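Local coordinates for protein mitochondrial association factor 1 (Toxoplasma gondii, PDB 6BXS) that belongs to a family linked to the association of the parasite with host mitochondria and has a macro-domain fold, of the kind that binds ADP-ribose in relatives, at residues Q91-R96 with V109-G114; T69-A74 with L81-L86; S198-T203 with K209-I214. All blocks are in the same frame, centred on the assembly; numbering follows the deposited sequence.

Contact 1 (Q91-R96 with V109-G114); sequences QEIQER and VEIDSG
Ile93 meets Ile111 and Ser113 with a different branch for each, and these two touches are the whole direct contact between helix residues 91-96 and the chain at 109-114. Ile93 CG2 comes within 3.9 Å of Ile111 CD1, the two side chains crossing at a slant. Ile93 CD1 ends 3.9 Å from Ser113 CB, so Ser113 offers carbon to the helix while its OG is hydrogen-bonded to Ser123 OG on strand 120-126. The split follows from chi1 of -69°, which puts CG1 beside the backbone N of Ile93 and leaves CG2 anti to it. The contact thus joins one face of helix 83-103 to strand 109-111, an edge strand of the mixed sheet in this macro domain, and to the bend that ends it. That bend is an inverse gamma turn centred on Asp112, with a weak bond from Ser113 N to Ile111 O at 3.1 Å. Packing is dense about Ile93, a buried residue that also touches Phe116, Phe120 and Ser123. It thins toward Ile111, only partly buried, which also touches Leu97 farther along the helix. The solvent side of the helix carries charge: Glu92 and Arg96 are exposed, and Glu92 CB sits 4.2 Å above the guanidinium plane of Arg96, over its centre.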
loop_
_atom_site.group_PDB
_atom_site.type_symbol
_atom_site.label_atom_id
_atom_site.label_comp_id
_atom_site.label_asym_id
_atom_site.label_seq_id
_atom_site.Cartn_x
_atom_site.Cartn_y
_atom_site.Cartn_z
ATOM N N GLN A 91 -1.300 3.116 -15.336
ATOM C CA GLN A 91 0.103 3.024 -15.713
ATOM C C GLN A 91 0.654 4.383 -16.149
ATOM O O GLN A 91 1.716 4.802 -15.690
ATOM C CB GLN A 91 0.261 1.988 -16.828
ATOM C CG GLN A 91 1.685 1.691 -17.243
ATOM C CD GLN A 91 1.761 0.504 -18.187
ATOM O OE1 GLN A 91 1.171 0.522 -19.267
ATOM N NE2 GLN A 91 2.474 -0.540 -17.777
ATOM N N GLU A 92 -0.077 5.071 -17.021
ATOM C CA GLU A 92 0.341 6.383 -17.510
ATOM C C GLU A 92 0.478 7.404 -16.382
ATOM O O GLU A 92 1.497 8.086 -16.272
ATOM C CB GLU A 92 -0.654 6.904 -18.547
ATOM C CG GLU A 92 -0.509 6.271 -19.921
ATOM C CD GLU A 92 -1.580 6.731 -20.893
ATOM O OE1 GLU A 92 -2.668 7.138 -20.432
ATOM O OE2 GLU A 92 -1.332 6.689 -22.117
ATOM N N ILE A 93 -0.555 7.509 -15.553
ATOM C CA ILE A 93 -0.563 8.473 -14.458
ATOM C C ILE A 93 0.573 8.223 -13.471
ATOM O O ILE A 93 1.247 9.158 -13.044
ATOM C CB ILE A 93 -1.907 8.438 -13.701
ATOM C CG1 ILE A 93 -3.021 8.998 -14.589
ATOM C CG2 ILE A 93 -1.819 9.239 -12.401
ATOM C CD1 ILE A 93 -4.420 8.800 -14.037
ATOM N N GLN A 94 0.779 6.961 -13.107
ATOM C CA GLN A 94 1.749 6.621 -12.074
ATOM C C GLN A 94 3.191 6.673 -12.587
ATOM O O GLN A 94 4.110 6.948 -11.817
ATOM C CB GLN A 94 1.423 5.243 -11.492
ATOM C CG GLN A 94 0.109 5.244 -10.703
ATOM C CD GLN A 94 -0.149 3.967 -9.920
ATOM O OE1 GLN A 94 -0.847 3.989 -8.905
ATOM N NE2 GLN A 94 0.398 2.850 -10.388
ATOM N N GLU A 95 3.392 6.430 -13.879
ATOM C CA GLU A 95 4.711 6.622 -14.480
ATOM C C GLU A 95 5.124 8.092 -14.424
ATOM O O GLU A 95 6.248 8.416 -14.045
ATOM C CB GLU A 95 4.731 6.142 -15.934
ATOM C CG GLU A 95 4.896 4.644 -16.103
ATOM C CD GLU A 95 5.057 4.243 -17.557
ATOM O OE1 GLU A 95 6.141 4.495 -18.126
ATOM O OE2 GLU A 95 4.102 3.685 -18.136
ATOM N N ARG A 96 4.206 8.972 -14.815
ATOM C CA ARG A 96 4.460 10.409 -14.819
ATOM C C ARG A 96 4.715 10.943 -13.410
ATOM O O ARG A 96 5.624 11.747 -13.195
ATOM C CB ARG A 96 3.279 11.153 -15.445
ATOM C CG ARG A 96 3.073 10.869 -16.923
ATOM C CD ARG A 96 1.724 11.384 -17.397
ATOM N NE ARG A 96 1.419 10.952 -18.760
ATOM C CZ ARG A 96 0.204 10.977 -19.300
ATOM N NH1 ARG A 96 -0.835 11.406 -18.595
ATOM N NH2 ARG A 96 0.023 10.564 -20.546
ATOM N N VAL A 109 4.217 14.812 -4.439
ATOM C CA VAL A 109 3.903 15.452 -5.713
ATOM C C VAL A 109 2.472 15.110 -6.102
ATOM O O VAL A 109 1.855 14.226 -5.506
ATOM C CB VAL A 109 4.883 15.033 -6.825
ATOM C CG1 VAL A 109 6.282 15.525 -6.484
ATOM C CG2 VAL A 109 4.877 13.524 -7.032
ATOM N N GLU A 110 1.948 15.807 -7.107
ATOM C CA GLU A 110 0.508 15.842 -7.320
ATOM C C GLU A 110 0.110 16.250 -8.737
ATOM O O GLU A 110 0.758 17.091 -9.359
ATOM C CB GLU A 110 -0.107 16.811 -6.305
ATOM C CG GLU A 110 -1.617 16.914 -6.310
ATOM C CD GLU A 110 -2.111 17.972 -5.336
ATOM O OE1 GLU A 110 -1.519 18.105 -4.243
ATOM O OE2 GLU A 110 -3.084 18.682 -5.664
ATOM N N ILE A 111 -0.960 15.638 -9.234
ATOM C CA ILE A 111 -1.598 16.056 -10.480
ATOM C C ILE A 111 -3.105 15.847 -10.374
ATOM O O ILE A 111 -3.567 14.930 -9.692
ATOM C CB ILE A 111 -1.063 15.288 -11.716
ATOM C CG1 ILE A 111 -1.122 13.774 -11.498
ATOM C CG2 ILE A 111 0.357 15.728 -12.058
ATOM C CD1 ILE A 111 -2.332 13.115 -12.115
ATOM N N ASP A 112 -3.868 16.702 -11.046
ATOM C CA ASP A 112 -5.323 16.613 -11.014
ATOM C C ASP A 112 -5.823 15.637 -12.075
ATOM O O ASP A 112 -6.272 16.042 -13.148
ATOM C CB ASP A 112 -5.947 17.995 -11.220
ATOM C CG ASP A 112 -7.457 17.980 -11.086
ATOM O OD1 ASP A 112 -8.007 16.990 -10.556
ATOM O OD2 ASP A 112 -8.094 18.966 -11.505
ATOM N N SER A 113 -5.742 14.348 -11.764
ATOM C CA SER A 113 -6.135 13.305 -12.704
ATOM C C SER A 113 -7.627 13.359 -13.036
ATOM O O SER A 113 -8.050 12.897 -14.097
ATOM C CB SER A 113 -5.774 11.928 -12.142
ATOM O OG SER A 113 -6.220 11.793 -10.804
ATOM N N GLY A 114 -8.415 13.935 -12.132
ATOM C CA GLY A 114 -9.856 14.007 -12.306
ATOM C C GLY A 114 -10.285 14.830 -13.506
ATOM O O GLY A 114 -11.423 14.730 -13.963
#

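Contact 2 (T69-A74 with L81-L86); sequences TIIEEA and LTATEL. With SO4 (sulfate ion), chain E.
With CG1 set beside its own backbone N (chi1 -68°) and the chain then extended, Ile71 sends CD1 across to the start of the next helix, where it stops 3.8 Å from Ala83 CA. Leu86 has CG anti to its backbone N (chi1 174°), which carries its CD2 back toward helix residues 69-74. Leu86 CD2 lies 3.9 Å from Ile71 CG1, and 4.0 Å from Ile70 CG2, with the Ile70 and Leu86 side chains crossing at about a right angle. Leu81 adopts a similar rotamer, and its CD2 meets Ala74 CB at 3.7 Å while also touching Ile70 CG2. Ile71 CG2 packs against Leu81 O at 3.8 Å. Together these groups form the apolar contact between the consecutive helices 61-76 and 83-103, across the loop that joins them. Thr82 takes the N-cap position of the second helix, its OG1 hydrogen-bonded to Thr84 OG1 at 3.0 Å on the side turned from the contact. Val119, Val156 and Ile57 add to the apolar surroundings of Leu81, Ala74 and Leu86. Elsewhere on the first helix, Thr69 lies beside a sulfate, probably from the crystallisation liquor, which is bound by Arg29, His159 and the backbone N atoms of Leu36 and Tyr37. Apart from Ile71 CG2 against Leu81 O, the named touches join carbons, and the contact rests mainly on apolar burial, with Thr82 and Thr84 keeping their polar pairing within the second segment.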
loop_
_atom_site.group_PDB
_atom_site.type_symbol
_atom_site.label_atom_id
_atom_site.label_comp_id
_atom_site.label_asym_id
_atom_site.label_seq_id
_atom_site.Cartn_x
_atom_site.Cartn_y
_atom_site.Cartn_z
ATOM N N THR A 69 -12.345 -4.875 -8.461
ATOM C CA THR A 69 -13.213 -4.090 -7.589
ATOM C C THR A 69 -13.552 -2.738 -8.210
ATOM O O THR A 69 -14.703 -2.300 -8.177
ATOM C CB THR A 69 -12.556 -3.861 -6.214
ATOM O OG1 THR A 69 -12.280 -5.125 -5.599
ATOM C CG2 THR A 69 -13.470 -3.053 -5.303
ATOM N N ILE A 70 -12.542 -2.073 -8.759
ATOM C CA ILE A 70 -12.731 -0.782 -9.411
ATOM C C ILE A 70 -13.612 -0.919 -10.650
ATOM O O ILE A 70 -14.499 -0.100 -10.887
ATOM C CB ILE A 70 -11.375 -0.157 -9.808
ATOM C CG1 ILE A 70 -10.626 0.300 -8.552
ATOM C CG2 ILE A 70 -11.576 1.018 -10.768
ATOM C CD1 ILE A 70 -9.219 0.810 -8.810
ATOM N N ILE A 71 -13.351 -1.951 -11.445
ATOM C CA ILE A 71 -14.097 -2.171 -12.680
ATOM C C ILE A 71 -15.553 -2.534 -12.385
ATOM O O ILE A 71 -16.462 -2.041 -13.051
ATOM C CB ILE A 71 -13.444 -3.277 -13.534
ATOM C CG1 ILE A 71 -12.091 -2.796 -14.066
ATOM C CG2 ILE A 71 -14.342 -3.660 -14.707
ATOM C CD1 ILE A 71 -11.207 -3.901 -14.620
ATOM N N GLU A 72 -15.770 -3.396 -11.395
ATOM C CA GLU A 72 -17.124 -3.814 -11.039
ATOM C C GLU A 72 -17.967 -2.618 -10.612
ATOM O O GLU A 72 -19.118 -2.480 -11.021
ATOM C CB GLU A 72 -17.097 -4.853 -9.915
ATOM C CG GLU A 72 -18.424 -5.593 -9.740
ATOM C CD GLU A 72 -18.707 -6.008 -8.304
ATOM O OE1 GLU A 72 -18.335 -5.266 -7.369
ATOM O OE2 GLU A 72 -19.312 -7.083 -8.110
ATOM N N GLU A 73 -17.387 -1.755 -9.785
ATOM C CA GLU A 73 -18.090 -0.574 -9.301
ATOM C C GLU A 73 -18.345 0.409 -10.440
ATOM O O GLU A 73 -19.365 1.098 -10.459
ATOM C CB GLU A 73 -17.292 0.103 -8.184
ATOM C CG GLU A 73 -18.031 1.237 -7.493
ATOM C CD GLU A 73 -19.266 0.766 -6.745
ATOM O OE1 GLU A 73 -19.264 -0.382 -6.248
ATOM O OE2 GLU A 73 -20.239 1.544 -6.655
ATOM N N ALA A 74 -17.416 0.468 -11.390
ATOM C CA ALA A 74 -17.571 1.330 -12.558
ATOM C C ALA A 74 -18.755 0.878 -13.408
ATOM O O ALA A 74 -19.567 1.697 -13.838
ATOM C CB ALA A 74 -16.295 1.337 -13.390
ATOM N N LEU A 81 -15.729 1.097 -18.586
ATOM C CA LEU A 81 -14.355 0.901 -18.137
ATOM C C LEU A 81 -13.959 -0.559 -18.302
ATOM O O LEU A 81 -14.586 -1.450 -17.728
ATOM C CB LEU A 81 -14.193 1.332 -16.675
ATOM C CG LEU A 81 -12.769 1.260 -16.115
ATOM C CD1 LEU A 81 -11.862 2.272 -16.802
ATOM C CD2 LEU A 81 -12.767 1.478 -14.611
ATOM N N THR A 82 -12.919 -0.797 -19.094
ATOM C CA THR A 82 -12.422 -2.146 -19.331
ATOM C C THR A 82 -11.094 -2.348 -18.615
ATOM O O THR A 82 -10.492 -1.392 -18.122
ATOM C CB THR A 82 -12.239 -2.427 -20.835
ATOM O OG1 THR A 82 -11.177 -1.617 -21.352
ATOM C CG2 THR A 82 -13.522 -2.127 -21.598
ATOM N N ALA A 83 -10.641 -3.596 -18.564
ATOM C CA ALA A 83 -9.375 -3.931 -17.925
ATOM C C ALA A 83 -8.208 -3.191 -18.575
ATOM O O ALA A 83 -7.311 -2.707 -17.884
ATOM C CB ALA A 83 -9.141 -5.432 -17.981
ATOM N N THR A 84 -8.225 -3.107 -19.902
ATOM C CA THR A 84 -7.139 -2.467 -20.637
ATOM C C THR A 84 -7.121 -0.957 -20.420
ATOM O O THR A 84 -6.053 -0.349 -20.358
ATOM C CB THR A 84 -7.239 -2.754 -22.148
ATOM O OG1 THR A 84 -8.518 -2.330 -22.636
ATOM C CG2 THR A 84 -7.060 -4.239 -22.420
ATOM N N GLU A 85 -8.301 -0.354 -20.309
ATOM C CA GLU A 85 -8.403 1.074 -20.022
ATOM C C GLU A 85 -7.741 1.402 -18.691
ATOM O O GLU A 85 -6.869 2.270 -18.610
ATOM C CB GLU A 85 -9.865 1.522 -19.988
ATOM C CG GLU A 85 -10.543 1.609 -21.344
ATOM C CD GLU A 85 -11.980 2.088 -21.241
ATOM O OE1 GLU A 85 -12.218 3.117 -20.573
ATOM O OE2 GLU A 85 -12.872 1.433 -21.821
ATOM N N LEU A 86 -8.170 0.697 -17.651
ATOM C CA LEU A 86 -7.673 0.918 -16.299
ATOM C C LEU A 86 -6.180 0.636 -16.201
ATOM O O LEU A 86 -5.442 1.386 -15.560
ATOM C CB LEU A 86 -8.442 0.041 -15.308
ATOM C CG LEU A 86 -7.950 0.038 -13.859
ATOM C CD1 LEU A 86 -7.870 1.447 -13.298
ATOM C CD2 LEU A 86 -8.866 -0.824 -13.006
HETATM S S SO4 E . -13.795 -5.987 -1.841
HETATM O O1 SO4 E . -14.014 -5.555 -3.219
HETATM O O2 SO4 E . -12.548 -6.745 -1.765
HETATM O O3 SO4 E . -14.903 -6.834 -1.405
HETATM O O4 SO4 E . -13.712 -4.816 -0.973
#

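Contact 3 (S198-T203 with K209-I214); sequences SEYNKT and KPVEAI. With SO4 (sulfate ion), chain D; SO4 (sulfate ion), chain G.
Tyr200 and Asn201, adjacent near the end of helix 179-202, grip successive peptide groups of the chain at 209-211. The tyrosine runs alongside Lys209, pointing the same way, and gives its hydroxyl proton to Lys209 O, with OH to O at 2.7 Å. That oxygen lies at the ring edge, near the ring plane, although the hydroxyl is tilted 27° from the carbonyl plane. The Val211 side chain crosses that of Tyr200 at about a right angle and brings CG2 to 3.8 Å from Tyr200 CE2, obliquely to the ring. Asn201, its CG beside the backbone N (chi1 -80°), turns its amide to bind both backbone polar groups of Val211. Val211 N donates to Asn201 OD1 at 2.9 Å, on a lone pair in the carbonyl plane, and Asn201 ND2 donates to Val211 O at 3.1 Å with an angle at hydrogen of 163°. This two-point clasp fixes the amide's rotation, and ND2 also holds a sulfate, probably from the crystallisation liquor. Tyr200 O accepts from both Thr203 OG1 (2.6 Å) and Thr203 N, in the turn leading to helix 205-208. The Tyr200 ring meets Phe124 edge-to-face and touches strand 147-152, while Val211 packs on Val197. Strand 166-170, helix 179-202 and strand 213-216 make a beta-alpha-beta crossover spanning parallel strand 45-50, and the contact joins the helix's end to the entry of the second strand.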
loop_
_atom_site.group_PDB
_atom_site.type_symbol
_atom_site.label_atom_id
_atom_site.label_comp_id
_atom_site.label_asym_id
_atom_site.label_seq_id
_atom_site.Cartn_x
_atom_site.Cartn_y
_atom_site.Cartn_z
ATOM N N SER A 198 1.264 10.732 5.754
ATOM C CA SER A 198 1.617 11.867 6.602
ATOM C C SER A 198 1.581 13.174 5.826
ATOM O O SER A 198 0.977 14.151 6.264
ATOM C CB SER A 198 3.007 11.669 7.206
ATOM O OG SER A 198 3.458 12.858 7.829
ATOM N N GLU A 199 2.233 13.182 4.671
ATOM C CA GLU A 199 2.311 14.379 3.847
ATOM C C GLU A 199 0.942 14.733 3.269
ATOM O O GLU A 199 0.574 15.905 3.200
ATOM C CB GLU A 199 3.332 14.179 2.725
ATOM C CG GLU A 199 4.102 15.426 2.345
ATOM C CD GLU A 199 4.926 15.982 3.491
ATOM O OE1 GLU A 199 5.504 15.180 4.255
ATOM O OE2 GLU A 199 4.988 17.221 3.632
ATOM N N TYR A 200 0.186 13.717 2.865
ATOM C CA TYR A 200 -1.131 13.936 2.272
ATOM C C TYR A 200 -2.121 14.510 3.283
ATOM O O TYR A 200 -2.911 15.392 2.951
ATOM C CB TYR A 200 -1.680 12.629 1.691
ATOM C CG TYR A 200 -3.161 12.669 1.385
ATOM C CD1 TYR A 200 -3.630 13.208 0.194
ATOM C CD2 TYR A 200 -4.091 12.164 2.285
ATOM C CE1 TYR A 200 -4.984 13.246 -0.089
ATOM C CE2 TYR A 200 -5.444 12.198 2.010
ATOM C CZ TYR A 200 -5.886 12.740 0.822
ATOM O OH TYR A 200 -7.233 12.772 0.545
ATOM N N ASN A 201 -2.082 14.014 4.516
ATOM C CA ASN A 201 -3.005 14.487 5.542
ATOM C C ASN A 201 -2.738 15.938 5.944
ATOM O O ASN A 201 -3.593 16.582 6.550
ATOM C CB ASN A 201 -2.943 13.590 6.780
ATOM C CG ASN A 201 -3.748 12.310 6.621
ATOM O OD1 ASN A 201 -4.602 12.204 5.738
ATOM N ND2 ASN A 201 -3.492 11.338 7.489
ATOM N N LYS A 202 -1.560 16.451 5.601
ATOM C CA LYS A 202 -1.223 17.841 5.898
ATOM C C LYS A 202 -1.807 18.806 4.870
ATOM O O LYS A 202 -1.927 20.000 5.136
ATOM C CB LYS A 202 0.293 18.032 5.960
ATOM C CG LYS A 202 0.960 17.454 7.196
ATOM C CD LYS A 202 2.361 18.029 7.370
ATOM C CE LYS A 202 3.422 16.946 7.446
ATOM N NZ LYS A 202 4.779 17.501 7.186
ATOM N N THR A 203 -2.158 18.293 3.694
ATOM C CA THR A 203 -2.678 19.128 2.617
ATOM C C THR A 203 -4.139 19.499 2.874
ATOM O O THR A 203 -4.763 18.952 3.782
ATOM C CB THR A 203 -2.566 18.417 1.253
ATOM O OG1 THR A 203 -3.447 17.289 1.222
ATOM C CG2 THR A 203 -1.142 17.954 1.005
ATOM N N LYS A 209 -10.671 14.775 3.257
ATOM C CA LYS A 209 -10.612 13.333 3.060
ATOM C C LYS A 209 -9.315 12.754 3.611
ATOM O O LYS A 209 -8.470 12.268 2.859
ATOM C CB LYS A 209 -10.761 13.004 1.576
ATOM C CG LYS A 209 -12.115 13.408 1.023
ATOM C CD LYS A 209 -12.452 12.686 -0.264
ATOM C CE LYS A 209 -13.918 12.886 -0.626
ATOM N NZ LYS A 209 -14.831 12.253 0.372
ATOM N N PRO A 210 -9.160 12.799 4.940
ATOM C CA PRO A 210 -7.963 12.270 5.599
ATOM C C PRO A 210 -7.895 10.752 5.555
ATOM O O PRO A 210 -8.931 10.086 5.515
ATOM C CB PRO A 210 -8.115 12.759 7.040
ATOM C CG PRO A 210 -9.581 12.884 7.233
ATOM C CD PRO A 210 -10.127 13.338 5.911
ATOM N N VAL A 211 -6.680 10.217 5.561
ATOM C CA VAL A 211 -6.479 8.787 5.732
ATOM C C VAL A 211 -6.342 8.508 7.222
ATOM O O VAL A 211 -5.361 8.908 7.848
ATOM C CB VAL A 211 -5.237 8.283 4.988
ATOM C CG1 VAL A 211 -5.097 6.774 5.149
ATOM C CG2 VAL A 211 -5.314 8.659 3.513
ATOM N N GLU A 212 -7.332 7.824 7.782
ATOM C CA GLU A 212 -7.385 7.586 9.218
ATOM C C GLU A 212 -6.819 6.211 9.559
ATOM O O GLU A 212 -6.462 5.940 10.704
ATOM C CB GLU A 212 -8.824 7.724 9.716
ATOM C CG GLU A 212 -9.511 8.976 9.180
ATOM C CD GLU A 212 -10.908 9.179 9.731
ATOM O OE1 GLU A 212 -11.168 10.255 10.310
ATOM O OE2 GLU A 212 -11.751 8.274 9.570
ATOM N N ALA A 213 -6.729 5.349 8.552
ATOM C CA ALA A 213 -6.104 4.046 8.715
ATOM C C ALA A 213 -5.596 3.550 7.370
ATOM O O ALA A 213 -6.103 3.958 6.325
ATOM C CB ALA A 213 -7.086 3.055 9.311
ATOM N N ILE A 214 -4.583 2.687 7.401
ATOM C CA ILE A 214 -4.110 2.032 6.189
ATOM C C ILE A 214 -4.162 0.515 6.338
ATOM O O ILE A 214 -3.704 -0.044 7.336
ATOM C CB ILE A 214 -2.675 2.470 5.814
ATOM C CG1 ILE A 214 -1.753 2.438 7.033
ATOM C CG2 ILE A 214 -2.702 3.868 5.211
ATOM C CD1 ILE A 214 -0.295 2.705 6.694
HETATM S S SO4 D . -0.800 11.120 10.336
HETATM O O1 SO4 D . 0.456 10.769 9.679
HETATM O O2 SO4 D . -1.430 12.226 9.623
HETATM O O3 SO4 D . -1.690 9.966 10.336
HETATM O O4 SO4 D . -0.526 11.522 11.715
HETATM S S SO4 G . 8.146 15.590 8.944
HETATM O O1 SO4 G . 8.812 14.898 7.841
HETATM O O2 SO4 G . 7.416 16.746 8.429
HETATM O O3 SO4 G . 7.209 14.680 9.599
HETATM O O4 SO4 G . 9.144 16.039 9.912
#

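In the fold
The three contacts follow one another along the chain in the order 2, 1, 3. Contacts 1 and 2 share helix 83-103: contact 2 packs its start against helix 61-76, and contact 1 sets a later part against edge strand 109-111, with centres about 17 Å apart. Contacts 1 and 3 both reach the mixed sheet, one at that edge and the other at the entry to the inner strand 213-216; their centres are about 18 Å apart and their nearest atoms about 5 Å. Contacts 2 and 3 lie farthest apart, about 25 Å between centres. Together they tie helices into a macro-domain-like alpha/beta fold, contact 3 by hydrogen bonds as well as apolar packing.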